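Retropepsin-like aspartic endopeptidase domain-containing protein (Legionella pneumophila subsp. pneumophila str. Philadelphia 1, PDB 2PMA) is of unknown function but probably has a retropepsin-like aspartic peptidase fold and may act as a protease. Local coordinates at residues Y60-I72 with P88-L100. Residues are numbered along the deposited sequence; the frame is centred on the assembly and turned at random. Where two conformers were deposited one is given.
Sequences YSFEGEYVGKVKI and PIKRPVVLLNIKL. With FMT (formic acid), chain F.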
loop_
_atom_site.group_PDB
_atom_site.type_symbol
_atom_site.label_atom_id
_atom_site.label_comp_id
_atom_site.label_asym_id
_atom_site.label_seq_id
_atom_site.Cartn_x
_atom_site.Cartn_y
_atom_site.Cartn_z
ATOM N N TYR A 60 3.825 -9.127 10.020
ATOM C CA TYR A 60 4.930 -8.147 9.846
ATOM C C TYR A 60 4.479 -6.828 10.462
ATOM O O TYR A 60 3.447 -6.304 10.054
ATOM C CB TYR A 60 5.272 -7.899 8.337
ATOM C CG TYR A 60 5.791 -9.227 7.680
ATOM C CD1 TYR A 60 7.165 -9.445 7.494
ATOM C CD2 TYR A 60 4.914 -10.263 7.358
ATOM C CE1 TYR A 60 7.639 -10.718 6.969
ATOM C CE2 TYR A 60 5.359 -11.494 6.806
ATOM C CZ TYR A 60 6.738 -11.697 6.619
ATOM O OH TYR A 60 7.218 -12.880 6.118
ATOM N N SER A 61 5.314 -6.281 11.343
ATOM C CA SER A 61 4.971 -5.053 12.057
ATOM C C SER A 61 5.629 -3.849 11.363
ATOM O O SER A 61 6.835 -3.915 10.953
ATOM C CB SER A 61 5.409 -5.186 13.524
ATOM O OG SER A 61 4.974 -4.042 14.257
ATOM N N PHE A 62 4.848 -2.771 11.201
ATOM C CA PHE A 62 5.359 -1.545 10.610
ATOM C C PHE A 62 5.026 -0.352 11.497
ATOM O O PHE A 62 4.092 -0.414 12.305
ATOM C CB PHE A 62 4.655 -1.314 9.268
ATOM C CG PHE A 62 4.999 -2.319 8.215
ATOM C CD1 PHE A 62 6.004 -2.026 7.291
ATOM C CD2 PHE A 62 4.343 -3.547 8.155
ATOM C CE1 PHE A 62 6.377 -2.948 6.299
ATOM C CE2 PHE A 62 4.676 -4.472 7.153
ATOM C CZ PHE A 62 5.707 -4.165 6.214
ATOM N N GLU A 63 5.752 0.751 11.295
ATOM C CA GLU A 63 5.284 2.056 11.810
ATOM C C GLU A 63 5.255 3.014 10.615
ATOM O O GLU A 63 6.130 2.958 9.711
ATOM C CB GLU A 63 6.193 2.587 12.913
ATOM C CG GLU A 63 6.267 1.624 14.129
ATOM C CD GLU A 63 7.026 2.217 15.322
ATOM O OE1 GLU A 63 7.707 3.233 15.116
ATOM O OE2 GLU A 63 6.924 1.645 16.448
ATOM N N GLY A 64 4.255 3.871 10.576
ATOM C CA GLY A 64 4.156 4.837 9.479
ATOM C C GLY A 64 3.619 6.154 10.007
ATOM O O GLY A 64 2.811 6.158 10.924
ATOM N N GLU A 65 4.069 7.256 9.409
ATOM C CA GLU A 65 3.580 8.576 9.773
ATOM C C GLU A 65 2.076 8.614 9.562
ATOM O O GLU A 65 1.604 8.200 8.519
ATOM C CB GLU A 65 4.245 9.624 8.879
ATOM C CG GLU A 65 5.711 9.805 9.192
ATOM C CD GLU A 65 6.373 10.655 8.125
ATOM O OE1 GLU A 65 7.144 10.095 7.331
ATOM O OE2 GLU A 65 6.040 11.854 8.069
ATOM N N TYR A 66 1.331 9.156 10.531
ATOM C CA TYR A 66 -0.131 9.164 10.501
ATOM C C TYR A 66 -0.516 10.503 9.893
ATOM O O TYR A 66 -0.316 11.578 10.527
ATOM C CB TYR A 66 -0.656 9.047 11.940
ATOM C CG TYR A 66 -2.163 8.839 12.141
ATOM C CD1 TYR A 66 -2.691 8.772 13.450
ATOM C CD2 TYR A 66 -3.051 8.709 11.069
ATOM C CE1 TYR A 66 -4.085 8.555 13.673
ATOM C CE2 TYR A 66 -4.458 8.533 11.280
ATOM C CZ TYR A 66 -4.945 8.450 12.579
ATOM O OH TYR A 66 -6.303 8.245 12.794
ATOM N N VAL A 67 -1.032 10.463 8.668
ATOM C CA VAL A 67 -1.202 11.709 7.920
ATOM C C VAL A 67 -2.642 12.146 7.700
ATOM O O VAL A 67 -2.888 13.243 7.161
ATOM C CB VAL A 67 -0.379 11.741 6.608
ATOM C CG1 VAL A 67 1.126 11.604 6.915
ATOM C CG2 VAL A 67 -0.820 10.634 5.629
ATOM N N GLY A 68 -3.603 11.340 8.124
ATOM C CA GLY A 68 -5.010 11.782 8.000
ATOM C C GLY A 68 -5.962 10.613 8.115
ATOM O O GLY A 68 -5.554 9.509 8.393
ATOM N N LYS A 69 -7.245 10.887 7.914
ATOM C CA LYS A 69 -8.259 9.840 7.880
ATOM C C LYS A 69 -9.058 10.089 6.630
ATOM O O LYS A 69 -9.192 11.246 6.176
ATOM C CB LYS A 69 -9.181 9.953 9.072
ATOM C CG LYS A 69 -8.692 9.362 10.334
ATOM C CD LYS A 69 -9.733 9.612 11.408
ATOM C CE LYS A 69 -9.308 9.100 12.759
ATOM N NZ LYS A 69 -10.331 9.511 13.798
ATOM N N VAL A 70 -9.593 9.040 6.045
ATOM C CA VAL A 70 -10.451 9.218 4.877
ATOM C C VAL A 70 -11.677 8.363 5.030
ATOM O O VAL A 70 -11.628 7.301 5.642
ATOM C CB VAL A 70 -9.760 8.850 3.549
ATOM C CG1 VAL A 70 -8.690 9.867 3.204
ATOM C CG2 VAL A 70 -9.190 7.445 3.597
ATOM N N LYS A 71 -12.780 8.838 4.464
ATOM C CA LYS A 71 -13.976 8.027 4.383
ATOM C C LYS A 71 -13.864 7.020 3.250
ATOM O O LYS A 71 -13.468 7.367 2.126
ATOM C CB LYS A 71 -15.203 8.920 4.199
ATOM C CG LYS A 71 -15.442 9.850 5.368
ATOM C CD LYS A 71 -16.281 11.083 4.971
ATOM C CE LYS A 71 -17.728 10.724 4.632
ATOM N NZ LYS A 71 -18.524 11.934 4.172
ATOM N N ILE A 72 -14.276 5.790 3.528
ATOM C CA ILE A 72 -14.393 4.759 2.497
ATOM C C ILE A 72 -15.856 4.333 2.328
ATOM O O ILE A 72 -16.531 3.978 3.296
ATOM C CB ILE A 72 -13.525 3.520 2.803
ATOM C CG1 ILE A 72 -12.056 3.923 2.998
ATOM C CG2 ILE A 72 -13.664 2.477 1.687
ATOM C CD1 ILE A 72 -11.159 2.787 3.443
ATOM N N PRO A 88 -19.640 4.217 5.140
ATOM C CA PRO A 88 -19.098 5.566 5.353
ATOM C C PRO A 88 -18.139 5.515 6.541
ATOM O O PRO A 88 -18.250 6.309 7.473
ATOM C CB PRO A 88 -20.352 6.378 5.690
ATOM C CG PRO A 88 -21.265 5.379 6.387
ATOM C CD PRO A 88 -20.854 3.980 5.945
ATOM N N ILE A 89 -17.205 4.575 6.468
ATOM C CA ILE A 89 -16.294 4.220 7.548
ATOM C C ILE A 89 -15.049 5.095 7.347
ATOM O O ILE A 89 -14.572 5.180 6.221
ATOM C CB ILE A 89 -15.999 2.689 7.374
ATOM C CG1 ILE A 89 -17.183 1.844 7.901
ATOM C CG2 ILE A 89 -14.732 2.223 8.029
ATOM C CD1 ILE A 89 -17.466 2.023 9.416
ATOM N N LYS A 90 -14.542 5.747 8.395
ATOM C CA LYS A 90 -13.258 6.475 8.265
ATOM C C LYS A 90 -12.136 5.541 8.626
ATOM O O LYS A 90 -12.236 4.866 9.649
ATOM C CB LYS A 90 -13.222 7.682 9.211
ATOM C CG LYS A 90 -14.124 8.821 8.719
ATOM C CD LYS A 90 -14.023 10.045 9.635
ATOM C CE LYS A 90 -13.881 11.295 8.737
ATOM N NZ LYS A 90 -13.777 12.622 9.461
ATOM N N ARG A 91 -11.080 5.521 7.798
ATOM C CA ARG A 91 -9.881 4.739 8.086
ATOM C C ARG A 91 -8.658 5.657 8.079
ATOM O O ARG A 91 -8.689 6.763 7.443
ATOM C CB ARG A 91 -9.701 3.629 7.054
ATOM C CG ARG A 91 -10.864 2.534 7.099
ATOM C CD ARG A 91 -11.052 1.847 8.469
ATOM N NE ARG A 91 -9.768 1.336 8.965
ATOM C CZ ARG A 91 -9.407 1.352 10.242
ATOM N NH1 ARG A 91 -8.203 0.917 10.578
ATOM N NH2 ARG A 91 -10.245 1.830 11.182
ATOM N N PRO A 92 -7.602 5.241 8.803
ATOM C CA PRO A 92 -6.440 6.088 8.904
ATOM C C PRO A 92 -5.567 5.940 7.654
ATOM O O PRO A 92 -5.507 4.857 7.025
ATOM C CB PRO A 92 -5.755 5.570 10.189
ATOM C CG PRO A 92 -6.059 4.054 10.202
ATOM C CD PRO A 92 -7.456 3.976 9.559
ATOM N N VAL A 93 -4.848 7.016 7.352
ATOM C CA VAL A 93 -3.920 7.028 6.241
ATOM C C VAL A 93 -2.511 7.189 6.779
ATOM O O VAL A 93 -2.244 8.099 7.580
ATOM C CB VAL A 93 -4.173 8.245 5.363
ATOM C CG1 VAL A 93 -3.206 8.217 4.157
ATOM C CG2 VAL A 93 -5.653 8.326 4.919
ATOM N N VAL A 94 -1.598 6.335 6.326
ATOM C CA VAL A 94 -0.182 6.398 6.768
ATOM C C VAL A 94 0.721 6.471 5.549
ATOM O O VAL A 94 0.296 6.131 4.440
ATOM C CB VAL A 94 0.252 5.149 7.613
ATOM C CG1 VAL A 94 -0.572 5.119 8.904
ATOM C CG2 VAL A 94 0.111 3.819 6.806
ATOM N N LEU A 95 1.979 6.860 5.760
ATOM C CA LEU A 95 2.951 6.859 4.685
ATOM C C LEU A 95 3.696 5.523 4.744
ATOM O O LEU A 95 4.117 5.081 5.847
ATOM C CB LEU A 95 3.958 7.985 4.910
ATOM C CG LEU A 95 3.382 9.398 4.787
ATOM C CD1 LEU A 95 4.524 10.413 4.894
ATOM C CD2 LEU A 95 2.626 9.540 3.473
ATOM N N LEU A 96 3.910 4.912 3.581
ATOM C CA LEU A 96 4.493 3.562 3.489
ATOM C C LEU A 96 5.526 3.547 2.366
ATOM O O LEU A 96 5.215 3.981 1.263
ATOM C CB LEU A 96 3.378 2.559 3.153
ATOM C CG LEU A 96 3.624 1.088 2.756
ATOM C CD1 LEU A 96 3.921 0.179 3.943
ATOM C CD2 LEU A 96 2.409 0.552 2.022
ATOM N N ASN A 97 6.736 3.037 2.661
ATOM C CA ASN A 97 7.830 2.936 1.674
ATOM C C ASN A 97 7.621 1.680 0.850
ATOM O O ASN A 97 7.595 0.565 1.387
ATOM C CB ASN A 97 9.207 2.888 2.388
ATOM C CG ASN A 97 9.372 3.998 3.401
ATOM O OD1 ASN A 97 9.010 5.125 3.114
ATOM N ND2 ASN A 97 9.928 3.688 4.601
ATOM N N ILE A 98 7.414 1.862 -0.457
ATOM C CA ILE A 98 7.029 0.743 -1.347
ATOM C C ILE A 98 7.919 0.724 -2.589
ATOM O O ILE A 98 8.137 1.765 -3.229
ATOM C CB ILE A 98 5.580 0.883 -1.830
ATOM C CG1 ILE A 98 4.625 0.820 -0.633
ATOM C CG2 ILE A 98 5.207 -0.236 -2.835
ATOM C CD1 ILE A 98 3.195 1.106 -0.973
ATOM N N LYS A 99 8.409 -0.474 -2.923
ATOM C CA LYS A 99 9.236 -0.661 -4.107
ATOM C C LYS A 99 8.419 -1.408 -5.173
ATOM O O LYS A 99 7.761 -2.404 -4.882
ATOM C CB LYS A 99 10.511 -1.421 -3.726
ATOM C CG LYS A 99 11.438 -1.767 -4.896
ATOM C CD LYS A 99 12.665 -2.465 -4.373
ATOM C CE LYS A 99 13.820 -2.378 -5.362
ATOM N NZ LYS A 99 13.577 -3.279 -6.516
ATOM N N LEU A 100 8.422 -0.885 -6.388
ATOM C CA LEU A 100 7.738 -1.506 -7.530
ATOM C C LEU A 100 8.778 -1.519 -8.647
ATOM O O LEU A 100 9.192 -0.449 -9.112
ATOM C CB LEU A 100 6.509 -0.684 -7.938
ATOM C CG LEU A 100 5.754 -1.106 -9.214
ATOM C CD1 LEU A 100 5.154 -2.476 -9.016
ATOM C CD2 LEU A 100 4.635 -0.070 -9.503
HETATM C C FMT F . 7.399 6.518 6.973
HETATM O O1 FMT F . 8.118 7.352 6.319
HETATM O O2 FMT F . 6.289 6.766 7.511
HETATM O O HOH W 1 4.780 2.475 7.011
#
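The Tyr66 ring lies obliquely against Pro92, its CE2 3.4 Å from Pro92 CB, while the carbonyl O of Val93 sits at the ring edge, near the ring plane, 3.6 Å from CD2. With CG anti to the backbone N (chi1 -172°), the ring is carried along the sheet to the proline; Leu49 of strand 46-55 touches both. The guanidinium of Arg91 has Pro92 CD over the centre of one face, 3.2 Å above its plane, and its NE is hydrogen-bonded to Leu111 O on strand 103-112.

Strands 60-71 and 90-100 form an antiparallel pair in a curled mixed sheet consistent with a retropepsin-like domain. A classic beta bulge interrupts the pairing: Val67 and Gly68 both face Val93, whose O accepts from Val67 N and whose N donates to Gly68 O (2.8 Å). Val70 and Arg91 are joined by two backbone bonds, and Ile72 N to Ile89 O continues the pairing toward unmodelled residues 73-87. On the face opposite Tyr66, Val93 spreads its methyls, CG1 reaching Val67 CG2 and CG2 reaching Val70 CG1. The Val67 and Leu95 side chains cross at about a right angle. Leu95 N to Glu65 O (3.1 Å) is the last direct backbone bond before the strands part beyond Gly64, where a water donates to Glu63 O and Leu95 O; Glu65 N donates to O2 of a formic acid (3.0 Å), probably from the crystallisation liquor.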